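Local structure of outer surface protein (Bacillus cereus ATCC 14579, 1X7F) at residues A[37-40]-A[41-44]; A[48-52]-A[53-57]; A[221-224]-A[225-228]. The protein is of unestablished function but probably acts as a 6-phospho-N-acetylmuramidase, hydrolysing phosphorylated cell-wall disaccharides taken up by the bacterium. All blocks are in the same frame, centred on the assembly; numbering follows the deposited sequence.

Contact 1: A[37-40]-A[41-44]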
loop_
_atom_site.group_PDB
_atom_site.type_symbol
_atom_site.label_atom_id
_atom_site.label_comp_id
_atom_site.label_asym_id
_atom_site.label_seq_id
_atom_site.Cartn_x
_atom_site.Cartn_y
_atom_site.Cartn_z
ATOM N N HIS A 37 -23.955 -7.070 -7.497
ATOM C CA HIS A 37 -23.319 -7.913 -8.514
ATOM C C HIS A 37 -22.974 -9.315 -8.002
ATOM O O HIS A 37 -22.239 -10.056 -8.667
ATOM C CB HIS A 37 -22.054 -7.238 -9.051
ATOM C CG HIS A 37 -22.301 -5.906 -9.686
ATOM N ND1 HIS A 37 -23.353 -5.676 -10.549
ATOM C CD2 HIS A 37 -21.626 -4.736 -9.595
ATOM C CE1 HIS A 37 -23.319 -4.419 -10.953
ATOM N NE2 HIS A 37 -22.277 -3.828 -10.395
ATOM N N SER A 38 -23.511 -9.673 -6.833
ATOM C CA SER A 38 -23.185 -10.936 -6.171
ATOM C C SER A 38 -24.343 -11.445 -5.294
ATOM O O SER A 38 -25.495 -11.032 -5.478
ATOM C CB SER A 38 -21.899 -10.766 -5.349
ATOM O OG SER A 38 -21.449 -12.003 -4.827
ATOM N N THR A 39 -24.041 -12.369 -4.378
ATOM C CA THR A 39 -24.998 -12.806 -3.359
ATOM C C THR A 39 -24.460 -12.494 -1.970
ATOM O O THR A 39 -23.258 -12.368 -1.789
ATOM C CB THR A 39 -25.308 -14.321 -3.471
ATOM O OG1 THR A 39 -24.117 -15.081 -3.216
ATOM C CG2 THR A 39 -25.728 -14.706 -4.898
ATOM N N LYS A 40 -25.353 -12.368 -0.993
ATOM C CA LYS A 40 -24.949 -12.077 0.384
ATOM C C LYS A 40 -24.051 -13.184 0.951
ATOM O O LYS A 40 -23.163 -12.906 1.743
ATOM C CB LYS A 40 -26.168 -11.831 1.286
ATOM C CG LYS A 40 -26.983 -13.074 1.604
ATOM C CD LYS A 40 -28.274 -12.743 2.322
ATOM C CE LYS A 40 -29.123 -13.993 2.484
ATOM N NZ LYS A 40 -30.459 -13.663 3.028
ATOM N N GLU A 41 -24.282 -14.423 0.514
ATOM C CA GLU A 41 -23.508 -15.588 0.942
ATOM C C GLU A 41 -22.029 -15.447 0.594
ATOM O O GLU A 41 -21.175 -15.517 1.475
ATOM C CB GLU A 41 -24.059 -16.877 0.320
ATOM C CG GLU A 41 -25.486 -17.240 0.721
ATOM C CD GLU A 41 -26.529 -16.590 -0.170
ATOM O OE1 GLU A 41 -27.546 -16.105 0.365
ATOM O OE2 GLU A 41 -26.337 -16.563 -1.404
ATOM N N LYS A 42 -21.733 -15.238 -0.686
ATOM C CA LYS A 42 -20.348 -15.097 -1.145
ATOM C C LYS A 42 -19.674 -13.820 -0.648
ATOM O O LYS A 42 -18.445 -13.767 -0.557
ATOM C CB LYS A 42 -20.259 -15.188 -2.672
ATOM C CG LYS A 42 -20.678 -16.547 -3.246
ATOM C CD LYS A 42 -20.051 -16.784 -4.621
ATOM C CE LYS A 42 -20.713 -15.951 -5.710
ATOM N NZ LYS A 42 -22.061 -16.481 -6.079
ATOM N N ASP A 43 -20.470 -12.795 -0.343
ATOM C CA ASP A 43 -19.941 -11.546 0.217
ATOM C C ASP A 43 -19.551 -11.764 1.681
ATOM O O ASP A 43 -18.518 -11.262 2.142
ATOM C CB ASP A 43 -20.970 -10.411 0.140
ATOM C CG ASP A 43 -21.066 -9.773 -1.238
ATOM O OD1 ASP A 43 -20.083 -9.815 -2.023
ATOM O OD2 ASP A 43 -22.107 -9.183 -1.607
ATOM N N MET A 44 -20.401 -12.492 2.402
ATOM C CA MET A 44 -20.165 -12.803 3.811
ATOM C C MET A 44 -18.998 -13.771 3.964
ATOM O O MET A 44 -18.164 -13.597 4.844
ATOM C CB MET A 44 -21.445 -13.323 4.493
ATOM C CG MET A 44 -22.487 -12.229 4.706
ATOM S SD MET A 44 -23.880 -12.629 5.762
ATOM C CE MET A 44 -24.819 -13.778 4.744
HETATM O O HOH W 1 -24.095 -17.733 -3.320
#
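Thr39 sets OG1 between its backbone N and carbonyl carbon (chi1 64°), facing the first turn of the helix, and Glu41 bends at chi2 (87°) to fold its carboxylate back toward that threonine. Glu41 OE2 thus comes within 3.2 Å of Thr39 CB. A water ties the two side chains together at their polar ends, lying 2.7 Å from Thr39 OG1 and donating to Glu41 OE2. The other carboxylate oxygen, Glu41 OE1, lies against the Lys40 aliphatic chain, 3.3 Å from Lys40 CG. Thr39 is the N-cap of helix 40-51: its OG1 accepts from Lys42 N in a weak bond, long at 3.5 Å but nearly straight at 173°. The helix follows strand 28-33 in an eight-stranded parallel sheet of TIM-barrel type, and this start of it stands at the surface, on the side where the strands end. Backbone bonds take over from the cap at once, Asp43 N donating to Thr39 O and Met44 N to Lys40 O at 2.9 Å. Met44 CE folds back to lie 3.9 Å from Lys40 CG, both side chains also leaning on helix 74-85. The buried Asp43 carboxylate approaches Ser38, with Asp43 OD1 3.8 Å from Ser38 OG; each of these oxygens is hydrogen-bonded to the hydroxyl of Tyr253, which thereby joins loop and helix.

Contact 2: A[48-52]-A[53-57]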
loop_
_atom_site.group_PDB
_atom_site.type_symbol
_atom_site.label_atom_id
_atom_site.label_comp_id
_atom_site.label_asym_id
_atom_site.label_seq_id
_atom_site.Cartn_x
_atom_site.Cartn_y
_atom_site.Cartn_z
ATOM N N SER A 48 -15.357 -12.957 5.801
ATOM C CA SER A 48 -14.740 -13.954 6.682
ATOM C C SER A 48 -13.301 -14.290 6.256
ATOM O O SER A 48 -12.405 -14.332 7.100
ATOM C CB SER A 48 -15.591 -15.227 6.746
ATOM O OG SER A 48 -16.717 -15.049 7.592
ATOM N N ALA A 49 -13.112 -14.538 4.956
ATOM C CA ALA A 49 -11.812 -14.814 4.345
ATOM C C ALA A 49 -10.813 -13.684 4.565
ATOM O O ALA A 49 -9.692 -13.931 4.983
ATOM C CB ALA A 49 -11.967 -15.088 2.824
ATOM N N ALA A 50 -11.217 -12.448 4.277
ATOM C CA ALA A 50 -10.342 -11.283 4.455
ATOM C C ALA A 50 -9.966 -11.039 5.926
ATOM O O ALA A 50 -8.858 -10.585 6.222
ATOM C CB ALA A 50 -10.974 -10.039 3.840
ATOM N N ALA A 51 -10.893 -11.362 6.828
ATOM C CA ALA A 51 -10.712 -11.213 8.275
ATOM C C ALA A 51 -9.628 -12.109 8.840
ATOM O O ALA A 51 -8.946 -11.715 9.785
ATOM C CB ALA A 51 -12.034 -11.471 9.026
ATOM N N ARG A 52 -9.477 -13.312 8.290
ATOM C CA ARG A 52 -8.428 -14.215 8.767
ATOM C C ARG A 52 -7.068 -13.927 8.106
ATOM O O ARG A 52 -6.137 -14.733 8.184
ATOM C CB ARG A 52 -8.863 -15.698 8.710
ATOM C CG ARG A 52 -8.598 -16.442 7.406
ATOM C CD ARG A 52 -9.170 -17.855 7.374
ATOM N NE ARG A 52 -10.616 -17.834 7.186
ATOM C CZ ARG A 52 -11.251 -18.064 6.032
ATOM N NH1 ARG A 52 -10.578 -18.352 4.925
ATOM N NH2 ARG A 52 -12.580 -18.016 5.993
ATOM N N HIS A 53 -6.969 -12.760 7.467
ATOM C CA HIS A 53 -5.682 -12.206 6.998
ATOM C C HIS A 53 -5.469 -10.739 7.402
ATOM O O HIS A 53 -4.729 -10.016 6.737
ATOM C CB HIS A 53 -5.510 -12.382 5.469
ATOM C CG HIS A 53 -5.530 -13.811 5.024
ATOM N ND1 HIS A 53 -4.543 -14.712 5.369
ATOM C CD2 HIS A 53 -6.432 -14.504 4.289
ATOM C CE1 HIS A 53 -4.834 -15.897 4.862
ATOM N NE2 HIS A 53 -5.972 -15.796 4.197
ATOM N N GLY A 54 -6.136 -10.302 8.468
ATOM C CA GLY A 54 -5.946 -8.960 9.044
ATOM C C GLY A 54 -6.552 -7.765 8.318
ATOM O O GLY A 54 -6.144 -6.615 8.544
ATOM N N PHE A 55 -7.517 -8.015 7.439
ATOM C CA PHE A 55 -8.269 -6.917 6.836
ATOM C C PHE A 55 -9.275 -6.416 7.883
ATOM O O PHE A 55 -9.888 -7.212 8.589
ATOM C CB PHE A 55 -8.972 -7.362 5.552
ATOM C CG PHE A 55 -8.042 -7.577 4.376
ATOM C CD1 PHE A 55 -7.067 -8.579 4.394
ATOM C CD2 PHE A 55 -8.167 -6.803 3.238
ATOM C CE1 PHE A 55 -6.221 -8.790 3.297
ATOM C CE2 PHE A 55 -7.316 -6.995 2.131
ATOM C CZ PHE A 55 -6.348 -7.998 2.162
ATOM N N SER A 56 -9.415 -5.100 8.001
ATOM C CA SER A 56 -10.302 -4.522 9.008
ATOM C C SER A 56 -11.112 -3.330 8.469
ATOM O O SER A 56 -11.686 -2.557 9.231
ATOM C CB SER A 56 -9.492 -4.113 10.252
ATOM O OG SER A 56 -8.621 -3.041 9.934
ATOM N N ARG A 57 -11.137 -3.182 7.152
ATOM C CA ARG A 57 -11.830 -2.073 6.517
ATOM C C ARG A 57 -12.563 -2.581 5.272
ATOM O O ARG A 57 -12.034 -3.422 4.536
ATOM C CB ARG A 57 -10.817 -0.965 6.166
ATOM C CG ARG A 57 -11.410 0.236 5.434
ATOM C CD ARG A 57 -10.488 1.444 5.340
ATOM N NE ARG A 57 -11.164 2.536 4.646
ATOM C CZ ARG A 57 -10.767 3.806 4.632
ATOM N NH1 ARG A 57 -9.686 4.202 5.296
ATOM N NH2 ARG A 57 -11.470 4.695 3.954
#
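Backbone hydrogen bonds dominate where Ala50 and Ala51 meet His53, Gly54 and Phe55. Ala50 O takes two of them, from His53 N at 3.1 Å and from Phe55 N at 3.1 Å, the donors standing over opposite faces of the carbonyl plane so that the oxygen is gripped from both sides. Inside this loop of bonds, Gly54 N gives Ala51 O a weak one of 3.4 Å. The nested pair, Phe55 to Ala50 around Gly54 to Ala51, together with the positive phi of Gly54 (75°), makes a Schellman motif at the end of helix 40-51. It reverses the chain into strand 55-62 and so forms the helix-to-strand connection of the beta-alpha-beta unit that begins with strand 28-33. The apolar contact that usually accompanies this cap is present: Ala50 CB packs on Phe55 CB at 3.8 Å. Beyond Ala50, the phenyl ring of Phe55 meets strand 28-33 and helix 256-264. Van der Waals contacts of the imidazole complete the set. His53 is folded back over the helix end, with CG beside its backbone N (chi1 -60°); this puts Arg52 O over one ring face, 3.3 Å from His53 CG, and brings His53 CD2 to 3.4 Å from Ala49 O. At its far end, His53 NE2 is hydrogen-bonded to Glu256.

Contact 3: A[221-224]-A[225-228]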
loop_
_atom_site.group_PDB
_atom_site.type_symbol
_atom_site.label_atom_id
_atom_site.label_comp_id
_atom_site.label_asym_id
_atom_site.label_seq_id
_atom_site.Cartn_x
_atom_site.Cartn_y
_atom_site.Cartn_z
ATOM N N CYS A 221 -7.523 0.213 -9.502
ATOM C CA CYS A 221 -6.478 0.775 -8.650
ATOM C C CYS A 221 -6.464 2.284 -8.819
ATOM O O CYS A 221 -7.075 2.818 -9.751
ATOM C CB CYS A 221 -5.107 0.190 -9.016
ATOM S SG CYS A 221 -4.753 0.327 -10.781
ATOM N N THR A 222 -5.775 2.962 -7.905
ATOM C CA THR A 222 -5.646 4.418 -7.930
ATOM C C THR A 222 -4.526 4.902 -8.858
ATOM O O THR A 222 -4.753 5.755 -9.722
ATOM C CB THR A 222 -5.384 4.936 -6.511
ATOM O OG1 THR A 222 -6.547 4.724 -5.697
ATOM C CG2 THR A 222 -5.194 6.457 -6.528
ATOM N N LEU A 223 -3.319 4.380 -8.653
ATOM C CA LEU A 223 -2.168 4.730 -9.496
ATOM C C LEU A 223 -2.241 3.929 -10.779
ATOM O O LEU A 223 -2.440 2.700 -10.743
ATOM C CB LEU A 223 -0.837 4.421 -8.781
ATOM C CG LEU A 223 -0.314 5.498 -7.829
ATOM C CD1 LEU A 223 0.651 4.902 -6.779
ATOM C CD2 LEU A 223 0.336 6.686 -8.582
ATOM N N GLU A 224 -2.055 4.600 -11.910
ATOM C CA GLU A 224 -2.052 3.878 -13.181
ATOM C C GLU A 224 -0.953 2.819 -13.217
ATOM O O GLU A 224 -1.176 1.717 -13.724
ATOM C CB GLU A 224 -1.941 4.834 -14.389
ATOM C CG GLU A 224 -2.061 4.139 -15.740
ATOM C CD GLU A 224 -3.327 3.298 -15.854
ATOM O OE1 GLU A 224 -4.367 3.705 -15.292
ATOM O OE2 GLU A 224 -3.302 2.233 -16.523
ATOM N N GLU A 225 0.207 3.138 -12.643
ATOM C CA GLU A 225 1.390 2.256 -12.730
ATOM C C GLU A 225 1.200 0.926 -12.007
ATOM O O GLU A 225 1.977 -0.019 -12.211
ATOM C CB GLU A 225 2.650 2.976 -12.216
ATOM C CG GLU A 225 2.574 3.371 -10.735
ATOM C CD GLU A 225 3.594 4.434 -10.389
ATOM O OE1 GLU A 225 3.432 5.602 -10.836
ATOM O OE2 GLU A 225 4.557 4.107 -9.666
ATOM N N HIS A 226 0.155 0.850 -11.182
ATOM C CA HIS A 226 -0.151 -0.340 -10.403
ATOM C C HIS A 226 -1.030 -1.343 -11.146
ATOM O O HIS A 226 -1.165 -2.481 -10.698
ATOM C CB HIS A 226 -0.843 0.052 -9.096
ATOM C CG HIS A 226 0.080 0.609 -8.059
ATOM N ND1 HIS A 226 -0.373 1.081 -6.844
ATOM C CD2 HIS A 226 1.428 0.747 -8.039
ATOM C CE1 HIS A 226 0.652 1.492 -6.124
ATOM N NE2 HIS A 226 1.760 1.298 -6.824
ATOM N N ARG A 227 -1.621 -0.931 -12.271
ATOM C CA ARG A 227 -2.634 -1.740 -12.974
ATOM C C ARG A 227 -2.196 -3.179 -13.290
ATOM O O ARG A 227 -3.009 -4.125 -13.247
ATOM C CB ARG A 227 -3.073 -1.038 -14.261
ATOM C CG ARG A 227 -4.342 -1.617 -14.898
ATOM C CD ARG A 227 -4.933 -0.737 -16.010
ATOM N NE ARG A 227 -5.240 0.607 -15.513
ATOM C CZ ARG A 227 -6.329 0.927 -14.812
ATOM N NH1 ARG A 227 -7.261 0.013 -14.517
ATOM N NH2 ARG A 227 -6.489 2.172 -14.403
ATOM N N ASN A 228 -0.914 -3.336 -13.618
ATOM C CA ASN A 228 -0.381 -4.652 -13.984
ATOM C C ASN A 228 0.787 -5.103 -13.103
ATOM O O ASN A 228 1.663 -5.834 -13.567
ATOM C CB ASN A 228 0.009 -4.669 -15.468
ATOM C CG ASN A 228 -1.160 -4.291 -16.389
ATOM O OD1 ASN A 228 -2.177 -4.993 -16.450
ATOM N ND2 ASN A 228 -1.014 -3.181 -17.103
HETATM O O HOH W 2 -2.817 2.357 -6.514
#
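The Arg227 guanidinium carries Cys221 SG over one face and receives the Glu224 carboxylate at its edge. That salt bridge is bidentate and side-on: Arg227 NE donates to Glu224 OE2 at 2.7 Å, and Arg227 NH2 to Glu224 OE1 at 2.8 Å. Both oxygens are met on their syn sides, with the carboxylate and guanidinium planes 21° apart, so the paired bonds fix the rotation of both groups. The third flat group, the His226 ring, has Leu223 CD1 over a face, 3.9 Å from its centroid, in a CH-pi contact. His226 ND1 is hydrogen-bonded to a water at 2.8 Å, and the same water accepts from Leu223 N. Glu224 CG stands opposite the backbone N (chi1 -175°), and a bend at chi2 curls the carboxylate round to Arg227. The backbone between them turns in 3-10 fashion, His226 N bonding to Leu223 O at 3.2 Å and Arg227 N to Glu224 O at 3.1 Å. Cys221 SG lies against this turn, 3.7 Å from Arg227 CA. The ion pair is buttressed from outside, since Glu224 OE1 also accepts from Gly180 N and Arg227 NH2 donates to Tyr174 O. Along the chain the turn comes after strand 201-204 and before helix 231-240; His226 NE2 is hydrogen-bonded to His237 on that helix, while Leu223 rests on Leu238 there and on Phe186 of helix 183-195.

In the fold
All three contacts fall in the N-terminal part of the protein, the 6-phospho-N-acetylmuramidase N-terminal region with the eight-stranded parallel sheet, and come in series along the chain. Contacts 1 and 2 mark the two ends of helix 40-51, their centres about 16 Å apart: the first starts the helix after strand 28-33, and the second stops it ahead of strand 55-62, so together they bracket the helix of one beta-alpha-beta unit. Contact 3 comes much later, between strand 201-204 and helix 231-240. Its centre lies about 26 Å from that of contact 1 and 23 Å from that of contact 2, without touching either. The three thus shape a strand-to-helix, a helix-to-strand and a later strand-to-helix connection of a probable glycosidase domain.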